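Local coordinates for protein 432aa long hypothetical deoxyribodipyrimidine photolyase (Sulfolobus tokodaii, PDB 2E0I) that probably repairs pyrimidine dimers in DNA with light, using one FAD as the catalytic cofactor and a second FAD as a likely light-harvesting cofactor, at residues A[44-49]-A[177-182]; A[299-304]-A[332-337]. All coordinates share one frame; numbering follows the deposited sequence.

Contact 1: A[44-49]-A[177-182]; sequences PYKSEF and FKKIES. With FAD (flavin-adenine dinucleotide), chain F.
Phe49 and Glu48, at the start of helix 48-66, carry the apolar part of this contact with loop 177-182. Ile180 lies across both: its CG2 meets Glu48 CB, and its CD1 is 3.8 Å from Phe49 CE1. The carbonyl O of Glu181 sits at the edge of the Phe49 ring, near its plane. Ser182 CB lies 3.9 Å from Phe49 CD1.

A bend at chi2 (-51°) sets the Glu48 carboxylate beside Lys46 in a salt bridge, OE2 to NZ 3.3 Å. Lys179 NZ is 4.1 Å from Glu48 OE2, near but not bridged. Lys46 NZ also hydrogen-bonds to Leu40 O.

Water 1 accepts from Lys179 N at 2.8 Å and touches both Glu48 O and OE1, though it has more acceptors around it than protons. Water 2 joins Ser182 N, 2.7 Å away, to Phe49 O.

Tyr45 turns one ring face to the adenine of FAD (chain F), with CE1 3.2 Å from C6A. Between the two segments the hydrogen bonding thus runs through water, while Ser52 and Asn56 further along the helix bond the loop directly. Lys46, with Lys179 nearby, would favour Glu48 as an anion, and the carboxylate would in turn ease the approach of the two ammonium groups.

Contact 2: A[299-304]-A[332-337]; sequences RMLNST and RYFATK. With FAD (flavin-adenine dinucleotide), chain E.
Within the helical FAD-binding domain of the photolyase fold, Leu301 and Asn302 of helix 292-304 meet Tyr333, Phe334 and Lys337 of helix 327-337. The short helical segments run 44° apart in direction, and their axes come within 10.1 Å. The side chains at this helix-helix interface form an apolar half and a polar half.

Leu301 builds the apolar half. Its two methyls part to different partners. CD2 comes to Phe334 CE1 at 3.5 Å, with the two side chains at about a right angle. CD1 rests on Lys337 CB, 3.6 Å away.

Phe334 belongs to the flavin pocket. Its ring has Leu301 on the CD1-CE1 side and FAD (chain E) on the CD2-CE2 side. The flavin atom C6 lies in the plane of the ring, at its edge, 3.8 Å from CD2. Trp350 adds an edge-to-face ring contact. Leu301 is therefore a second-shell residue behind a ring that touches the flavin.

The polar half centres on the Asn302 amide. Tyr333 OH donates to OD1, whose approach is near the plane of the phenol ring; amide and ring planes are 74° apart. The modelled distance between OH and OD1, 2.4 Å, is very short and doubtful at this resolution. On the other arm, Asn302 ND2 hydrogen-bonds to Lys285 O, in helix 278-286. Partners on both arms would fix the rotation of the amide and tie three helices together. Lys337 passes obliquely beside Asn302. Its chain bends at chi2 (-65°), and its methylene CE lies 3.3 Å from Asn302 OD1.

Overall arrangement
Contact 1 comes first along the chain and closes before contact 2 opens. Their centres are about 10 Å apart, on the same side of the chain's centre. Contact 1 joins the start of helix 48-66, in the N-terminal photolyase region, to the long loop between helices 140-147 and 189-196. Contact 2 pairs helices 292-304 and 327-337 of the FAD-binding domain. The two also touch: Ser182 OG probably hydrogen-bonds to Thr304 O at 2.7 Å. Segment 44-49 lines the pocket of FAD (chain F) and itself packs on helix 327-337, Tyr45 against Arg332; that helix carries Phe334 to FAD (chain E). The two FAD sites thus meet in this region, consistent with a light-harvesting role proposed for one of them.

Contact 1: A[44-49]-A[177-182]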
loop_
_atom_site.group_PDB
_atom_site.type_symbol
_atom_site.label_atom_id
_atom_site.label_comp_id
_atom_site.label_asym_id
_atom_site.label_seq_id
_atom_site.Cartn_x
_atom_site.Cartn_y
_atom_site.Cartn_z
ATOM N N PRO A 44 -5.949 -10.574 -10.010
ATOM C CA PRO A 44 -6.956 -9.527 -10.179
ATOM C C PRO A 44 -6.602 -8.254 -9.385
ATOM O O PRO A 44 -7.032 -7.156 -9.727
ATOM C CB PRO A 44 -8.234 -10.194 -9.657
ATOM C CG PRO A 44 -7.960 -11.670 -9.810
ATOM C CD PRO A 44 -6.523 -11.790 -9.411
ATOM N N TYR A 45 -5.806 -8.410 -8.335
ATOM C CA TYR A 45 -5.444 -7.294 -7.480
ATOM C C TYR A 45 -4.071 -6.710 -7.784
ATOM O O TYR A 45 -3.485 -5.988 -6.971
ATOM C CB TYR A 45 -5.506 -7.751 -6.023
ATOM C CG TYR A 45 -6.912 -7.921 -5.516
ATOM C CD1 TYR A 45 -7.522 -6.922 -4.762
ATOM C CD2 TYR A 45 -7.644 -9.065 -5.804
ATOM C CE1 TYR A 45 -8.830 -7.058 -4.299
ATOM C CE2 TYR A 45 -8.954 -9.212 -5.356
ATOM C CZ TYR A 45 -9.538 -8.210 -4.603
ATOM O OH TYR A 45 -10.822 -8.358 -4.137
ATOM N N LYS A 46 -3.559 -7.010 -8.964
ATOM C CA LYS A 46 -2.240 -6.532 -9.329
ATOM C C LYS A 46 -2.237 -5.132 -9.925
ATOM O O LYS A 46 -3.126 -4.754 -10.681
ATOM C CB LYS A 46 -1.578 -7.516 -10.295
ATOM C CG LYS A 46 -0.294 -7.007 -10.921
ATOM C CD LYS A 46 0.172 -7.937 -12.027
ATOM C CE LYS A 46 1.199 -7.265 -12.932
ATOM N NZ LYS A 46 1.695 -8.182 -14.020
ATOM N N SER A 47 -1.213 -4.373 -9.554
ATOM C CA SER A 47 -1.023 -3.024 -10.025
ATOM C C SER A 47 0.243 -3.015 -10.885
ATOM O O SER A 47 1.289 -3.493 -10.451
ATOM C CB SER A 47 -0.863 -2.084 -8.822
ATOM O OG SER A 47 -0.445 -0.791 -9.233
ATOM N N GLU A 48 0.154 -2.490 -12.107
ATOM C CA GLU A 48 1.333 -2.435 -12.964
ATOM C C GLU A 48 2.337 -1.453 -12.378
ATOM O O GLU A 48 3.543 -1.697 -12.402
ATOM C CB GLU A 48 0.979 -2.007 -14.391
ATOM C CG GLU A 48 0.315 -3.069 -15.250
ATOM C CD GLU A 48 1.058 -4.405 -15.264
ATOM O OE1 GLU A 48 2.314 -4.415 -15.251
ATOM O OE2 GLU A 48 0.373 -5.458 -15.306
ATOM N N PHE A 49 1.846 -0.340 -11.848
ATOM C CA PHE A 49 2.735 0.647 -11.254
ATOM C C PHE A 49 3.493 0.066 -10.060
ATOM O O PHE A 49 4.701 0.238 -9.950
ATOM C CB PHE A 49 1.953 1.886 -10.807
ATOM C CG PHE A 49 1.439 2.726 -11.935
ATOM C CD1 PHE A 49 2.278 3.132 -12.961
ATOM C CD2 PHE A 49 0.112 3.158 -11.950
ATOM C CE1 PHE A 49 1.807 3.958 -13.981
ATOM C CE2 PHE A 49 -0.367 3.991 -12.973
ATOM C CZ PHE A 49 0.485 4.387 -13.984
ATOM N N PHE A 177 8.130 -8.466 -16.433
ATOM C CA PHE A 177 6.992 -7.987 -15.669
ATOM C C PHE A 177 6.904 -6.481 -15.532
ATOM O O PHE A 177 5.858 -5.961 -15.153
ATOM C CB PHE A 177 7.013 -8.631 -14.285
ATOM C CG PHE A 177 6.999 -10.130 -14.322
ATOM C CD1 PHE A 177 5.865 -10.820 -14.753
ATOM C CD2 PHE A 177 8.126 -10.856 -13.950
ATOM C CE1 PHE A 177 5.859 -12.212 -14.813
ATOM C CE2 PHE A 177 8.130 -12.240 -14.006
ATOM C CZ PHE A 177 6.995 -12.922 -14.438
ATOM N N LYS A 178 7.994 -5.776 -15.821
ATOM C CA LYS A 178 7.987 -4.320 -15.728
ATOM C C LYS A 178 7.422 -3.837 -17.056
ATOM O O LYS A 178 8.123 -3.835 -18.073
ATOM C CB LYS A 178 9.404 -3.785 -15.512
ATOM C CG LYS A 178 9.426 -2.323 -15.094
ATOM C CD LYS A 178 10.801 -1.843 -14.672
ATOM C CE LYS A 178 11.696 -1.638 -15.865
ATOM N NZ LYS A 178 12.950 -0.931 -15.483
ATOM N N LYS A 179 6.150 -3.443 -17.046
ATOM C CA LYS A 179 5.465 -3.010 -18.262
ATOM C C LYS A 179 5.187 -1.518 -18.388
ATOM O O LYS A 179 5.206 -0.973 -19.488
ATOM C CB LYS A 179 4.139 -3.761 -18.403
ATOM C CG LYS A 179 4.272 -5.278 -18.440
ATOM C CD LYS A 179 2.900 -5.921 -18.539
ATOM C CE LYS A 179 2.939 -7.421 -18.300
ATOM N NZ LYS A 179 1.558 -7.999 -18.270
ATOM N N ILE A 180 4.909 -0.859 -17.274
ATOM C CA ILE A 180 4.610 0.560 -17.303
ATOM C C ILE A 180 4.983 1.168 -15.970
ATOM O O ILE A 180 4.426 0.798 -14.943
ATOM C CB ILE A 180 3.118 0.782 -17.572
ATOM C CG1 ILE A 180 2.760 2.245 -17.326
ATOM C CG2 ILE A 180 2.292 -0.138 -16.695
ATOM C CD1 ILE A 180 1.271 2.537 -17.488
ATOM N N GLU A 181 5.925 2.105 -15.997
ATOM C CA GLU A 181 6.421 2.763 -14.787
ATOM C C GLU A 181 5.706 4.067 -14.431
ATOM O O GLU A 181 5.255 4.798 -15.306
ATOM C CB GLU A 181 7.922 3.048 -14.935
ATOM C CG GLU A 181 8.775 1.806 -15.192
ATOM C CD GLU A 181 10.275 2.091 -15.153
ATOM O OE1 GLU A 181 10.742 2.733 -14.179
ATOM O OE2 GLU A 181 10.991 1.663 -16.089
ATOM N N SER A 182 5.598 4.355 -13.141
ATOM C CA SER A 182 4.974 5.596 -12.704
ATOM C C SER A 182 5.934 6.734 -13.006
ATOM O O SER A 182 7.121 6.669 -12.677
ATOM C CB SER A 182 4.709 5.586 -11.197
ATOM O OG SER A 182 4.332 6.879 -10.740
HETATM P PA FAD F . -0.163 -9.639 -2.925
HETATM O O1A FAD F . -1.011 -8.471 -2.593
HETATM O O2A FAD F . 0.600 -9.800 -4.182
HETATM O O5B FAD F . -1.372 -10.643 -3.277
HETATM C C5B FAD F . -1.134 -12.050 -3.403
HETATM C C4B FAD F . -2.436 -12.829 -3.611
HETATM O O4B FAD F . -3.463 -12.207 -2.814
HETATM C C3B FAD F . -2.922 -12.741 -5.058
HETATM O O3B FAD F . -3.782 -13.848 -5.343
HETATM C C2B FAD F . -3.722 -11.439 -5.019
HETATM O O2B FAD F . -4.677 -11.438 -6.082
HETATM C C1B FAD F . -4.453 -11.640 -3.691
HETATM N N9A FAD F . -4.989 -10.363 -3.157
HETATM C C8A FAD F . -4.297 -9.238 -2.981
HETATM N N7A FAD F . -5.076 -8.304 -2.441
HETATM C C5A FAD F . -6.280 -8.837 -2.267
HETATM C C6A FAD F . -7.476 -8.375 -1.733
HETATM N N6A FAD F . -7.582 -7.121 -1.303
HETATM N N1A FAD F . -8.532 -9.201 -1.681
HETATM C C2A FAD F . -8.451 -10.440 -2.137
HETATM N N3A FAD F . -7.328 -10.910 -2.653
HETATM C C4A FAD F . -6.229 -10.146 -2.729
HETATM N N1 FAD F . 6.642 -10.766 -3.447
HETATM C C2 FAD F . 7.367 -11.899 -3.836
HETATM O O2 FAD F . 8.050 -12.505 -3.013
HETATM N N3 FAD F . 7.268 -12.364 -5.152
HETATM C C4 FAD F . 6.441 -11.706 -6.072
HETATM O O4 FAD F . 6.363 -12.115 -7.230
HETATM C C4X FAD F . 5.707 -10.591 -5.677
HETATM N N5 FAD F . 4.826 -9.970 -6.573
HETATM C C5X FAD F . 4.071 -8.862 -6.169
HETATM C C6 FAD F . 3.134 -8.310 -7.038
HETATM C C7 FAD F . 2.310 -7.269 -6.617
HETATM C C7M FAD F . 1.285 -6.683 -7.590
HETATM C C8 FAD F . 2.432 -6.778 -5.319
HETATM C C8M FAD F . 1.542 -5.636 -4.824
HETATM C C9 FAD F . 3.375 -7.327 -4.454
HETATM C C9A FAD F . 4.199 -8.369 -4.872
HETATM N N10 FAD F . 5.114 -8.965 -3.990
HETATM C C10 FAD F . 5.811 -10.119 -4.371
HETATM C "C1'" FAD F . 5.293 -8.438 -2.617
HETATM C "C2'" FAD F . 4.232 -8.943 -1.641
HETATM O "O2'" FAD F . 3.601 -7.828 -1.002
HETATM C "C3'" FAD F . 4.860 -9.872 -0.596
HETATM O "O3'" FAD F . 5.379 -11.037 -1.244
HETATM C "C4'" FAD F . 3.827 -10.289 0.453
HETATM O "O4'" FAD F . 4.495 -10.969 1.520
HETATM C "C5'" FAD F . 2.768 -11.210 -0.158
HETATM O "O5'" FAD F . 1.491 -11.021 0.457
HETATM P P FAD F . 0.440 -9.980 -0.180
HETATM O O1P FAD F . -0.849 -10.186 0.518
HETATM O O2P FAD F . 1.028 -8.622 -0.193
HETATM O O3P FAD F . 0.302 -10.548 -1.679
HETATM O O HOH W 1 4.408 -2.896 -14.959
HETATM O O HOH W 2 5.846 2.701 -11.058
#

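Contact 2: A[299-304]-A[332-337]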
loop_
_atom_site.group_PDB
_atom_site.type_symbol
_atom_site.label_atom_id
_atom_site.label_comp_id
_atom_site.label_asym_id
_atom_site.label_seq_id
_atom_site.Cartn_x
_atom_site.Cartn_y
_atom_site.Cartn_z
ATOM N N ARG A 299 -8.194 10.732 -12.191
ATOM C CA ARG A 299 -7.325 10.870 -13.346
ATOM C C ARG A 299 -5.866 10.836 -12.939
ATOM O O ARG A 299 -5.063 10.158 -13.585
ATOM C CB ARG A 299 -7.641 12.146 -14.117
ATOM C CG ARG A 299 -8.977 12.070 -14.794
ATOM C CD ARG A 299 -9.225 13.235 -15.708
ATOM N NE ARG A 299 -10.623 13.261 -16.124
ATOM C CZ ARG A 299 -11.119 14.109 -17.016
ATOM N NH1 ARG A 299 -10.319 15.000 -17.593
ATOM N NH2 ARG A 299 -12.416 14.082 -17.316
ATOM N N MET A 300 -5.516 11.548 -11.873
ATOM C CA MET A 300 -4.137 11.532 -11.425
ATOM C C MET A 300 -3.753 10.098 -11.080
ATOM O O MET A 300 -2.787 9.558 -11.617
ATOM C CB MET A 300 -3.932 12.413 -10.200
ATOM C CG MET A 300 -2.472 12.442 -9.789
ATOM S SD MET A 300 -2.071 13.391 -8.321
ATOM C CE MET A 300 -0.395 12.821 -8.073
ATOM N N LEU A 301 -4.524 9.481 -10.186
ATOM C CA LEU A 301 -4.272 8.109 -9.774
ATOM C C LEU A 301 -4.052 7.207 -10.987
ATOM O O LEU A 301 -3.116 6.419 -11.006
ATOM C CB LEU A 301 -5.453 7.584 -8.940
ATOM C CG LEU A 301 -5.623 6.061 -8.796
ATOM C CD1 LEU A 301 -4.458 5.484 -8.010
ATOM C CD2 LEU A 301 -6.947 5.742 -8.107
ATOM N N ASN A 302 -4.900 7.330 -12.006
ATOM C CA ASN A 302 -4.764 6.469 -13.177
ATOM C C ASN A 302 -3.457 6.610 -13.938
ATOM O O ASN A 302 -2.872 5.624 -14.378
ATOM C CB ASN A 302 -5.936 6.666 -14.148
ATOM C CG ASN A 302 -7.251 6.109 -13.605
ATOM O OD1 ASN A 302 -7.298 4.993 -13.089
ATOM N ND2 ASN A 302 -8.329 6.884 -13.731
ATOM N N SER A 303 -2.977 7.828 -14.093
ATOM C CA SER A 303 -1.758 8.011 -14.839
ATOM C C SER A 303 -0.536 8.015 -13.964
ATOM O O SER A 303 0.570 7.836 -14.447
ATOM C CB SER A 303 -1.812 9.315 -15.600
ATOM O OG SER A 303 -1.749 10.368 -14.675
ATOM N N THR A 304 -0.722 8.200 -12.671
ATOM C CA THR A 304 0.421 8.251 -11.784
ATOM C C THR A 304 0.525 7.089 -10.786
ATOM O O THR A 304 1.625 6.721 -10.361
ATOM C CB THR A 304 0.405 9.580 -11.032
ATOM O OG1 THR A 304 1.670 9.777 -10.414
ATOM C CG2 THR A 304 -0.646 9.571 -9.958
ATOM N N ARG A 332 -10.688 -3.134 -4.838
ATOM C CA ARG A 332 -10.015 -3.848 -5.911
ATOM C C ARG A 332 -9.495 -2.910 -6.989
ATOM O O ARG A 332 -8.384 -3.088 -7.495
ATOM C CB ARG A 332 -10.931 -4.880 -6.563
ATOM C CG ARG A 332 -10.146 -6.074 -7.090
ATOM C CD ARG A 332 -10.501 -6.455 -8.502
ATOM N NE ARG A 332 -11.890 -6.864 -8.646
ATOM C CZ ARG A 332 -12.522 -7.074 -9.803
ATOM N NH1 ARG A 332 -11.904 -6.923 -10.976
ATOM N NH2 ARG A 332 -13.801 -7.430 -9.779
ATOM N N TYR A 333 -10.285 -1.912 -7.357
ATOM C CA TYR A 333 -9.816 -0.991 -8.371
ATOM C C TYR A 333 -8.524 -0.296 -7.921
ATOM O O TYR A 333 -7.562 -0.194 -8.691
ATOM C CB TYR A 333 -10.878 0.044 -8.686
ATOM C CG TYR A 333 -10.442 0.943 -9.797
ATOM C CD1 TYR A 333 -10.264 0.441 -11.083
ATOM C CD2 TYR A 333 -10.139 2.279 -9.555
ATOM C CE1 TYR A 333 -9.789 1.248 -12.103
ATOM C CE2 TYR A 333 -9.662 3.103 -10.571
ATOM C CZ TYR A 333 -9.490 2.577 -11.840
ATOM O OH TYR A 333 -9.014 3.382 -12.839
ATOM N N PHE A 334 -8.506 0.188 -6.682
ATOM C CA PHE A 334 -7.327 0.843 -6.127
ATOM C C PHE A 334 -6.137 -0.096 -6.134
ATOM O O PHE A 334 -5.026 0.320 -6.442
ATOM C CB PHE A 334 -7.581 1.284 -4.683
ATOM C CG PHE A 334 -7.970 2.729 -4.542
ATOM C CD1 PHE A 334 -8.637 3.398 -5.572
ATOM C CD2 PHE A 334 -7.700 3.414 -3.358
ATOM C CE1 PHE A 334 -9.028 4.717 -5.428
ATOM C CE2 PHE A 334 -8.092 4.742 -3.200
ATOM C CZ PHE A 334 -8.759 5.393 -4.242
ATOM N N ALA A 335 -6.375 -1.356 -5.777
ATOM C CA ALA A 335 -5.309 -2.361 -5.733
ATOM C C ALA A 335 -4.687 -2.477 -7.116
ATOM O O ALA A 335 -3.530 -2.873 -7.296
ATOM C CB ALA A 335 -5.873 -3.726 -5.291
ATOM N N THR A 336 -5.473 -2.077 -8.094
ATOM C CA THR A 336 -5.074 -2.142 -9.470
ATOM C C THR A 336 -4.263 -0.960 -9.930
ATOM O O THR A 336 -3.572 -1.042 -10.927
ATOM C CB THR A 336 -6.340 -2.301 -10.317
ATOM O OG1 THR A 336 -6.507 -3.688 -10.614
ATOM C CG2 THR A 336 -6.303 -1.470 -11.576
ATOM N N LYS A 337 -4.316 0.138 -9.195
ATOM C CA LYS A 337 -3.601 1.331 -9.624
ATOM C C LYS A 337 -2.528 1.856 -8.694
ATOM O O LYS A 337 -1.521 2.390 -9.154
ATOM C CB LYS A 337 -4.602 2.446 -9.888
ATOM C CG LYS A 337 -5.599 2.126 -10.980
ATOM C CD LYS A 337 -4.883 1.987 -12.300
ATOM C CE LYS A 337 -5.836 2.006 -13.466
ATOM N NZ LYS A 337 -5.105 2.548 -14.660
HETATM P PA FAD E . 1.877 11.449 3.622
HETATM O O1A FAD E . 3.081 12.191 3.184
HETATM O O2A FAD E . 0.794 12.005 4.462
HETATM O O5B FAD E . 2.642 10.590 4.749
HETATM C C5B FAD E . 1.957 10.056 5.884
HETATM C C4B FAD E . 2.419 8.620 6.143
HETATM O O4B FAD E . 1.737 8.044 7.270
HETATM C C3B FAD E . 2.090 7.749 4.929
HETATM O O3B FAD E . 3.246 7.677 4.091
HETATM C C2B FAD E . 1.894 6.392 5.601
HETATM O O2B FAD E . 3.162 5.849 5.975
HETATM C C1B FAD E . 1.115 6.818 6.846
HETATM N N9A FAD E . -0.314 7.073 6.545
HETATM C C8A FAD E . -0.883 8.251 6.296
HETATM N N7A FAD E . -2.199 8.093 6.165
HETATM C C5A FAD E . -2.472 6.802 6.328
HETATM C C6A FAD E . -3.632 6.035 6.305
HETATM N N6A FAD E . -4.819 6.598 6.104
HETATM N N1A FAD E . -3.542 4.710 6.499
HETATM C C2A FAD E . -2.378 4.121 6.715
HETATM N N3A FAD E . -1.256 4.820 6.749
HETATM C C4A FAD E . -1.270 6.148 6.562
HETATM N N1 FAD E . -1.627 3.593 1.900
HETATM C C2 FAD E . -0.800 2.573 1.413
HETATM O O2 FAD E . 0.403 2.565 1.668
HETATM N N3 FAD E . -1.332 1.579 0.582
HETATM C C4 FAD E . -2.688 1.622 0.238
HETATM O O4 FAD E . -3.169 0.718 -0.444
HETATM C C4X FAD E . -3.501 2.647 0.711
HETATM N N5 FAD E . -4.832 2.723 0.287
HETATM C C5X FAD E . -5.669 3.737 0.770
HETATM C C6 FAD E . -6.994 3.782 0.347
HETATM C C7 FAD E . -7.846 4.762 0.845
HETATM C C7M FAD E . -9.306 4.769 0.386
HETATM C C8 FAD E . -7.368 5.699 1.760
HETATM C C8M FAD E . -8.288 6.772 2.347
HETATM C C9 FAD E . -6.040 5.646 2.176
HETATM C C9A FAD E . -5.181 4.663 1.691
HETATM N N10 FAD E . -3.843 4.586 2.119
HETATM C C10 FAD E . -2.982 3.634 1.547
HETATM C "C1'" FAD E . -3.327 5.531 3.142
HETATM C "C2'" FAD E . -2.701 6.843 2.662
HETATM O "O2'" FAD E . -3.599 7.537 1.792
HETATM C "C3'" FAD E . -1.353 6.632 1.969
HETATM O "O3'" FAD E . -0.487 5.893 2.835
HETATM C "C4'" FAD E . -0.682 7.967 1.639
HETATM O "O4'" FAD E . -1.540 8.760 0.814
HETATM C "C5'" FAD E . 0.650 7.750 0.919
HETATM O "O5'" FAD E . 1.231 8.996 0.519
HETATM P P FAD E . 2.340 9.737 1.421
HETATM O O1P FAD E . 3.385 8.747 1.766
HETATM O O2P FAD E . 2.748 10.959 0.692
HETATM O O3P FAD E . 1.529 10.132 2.758
#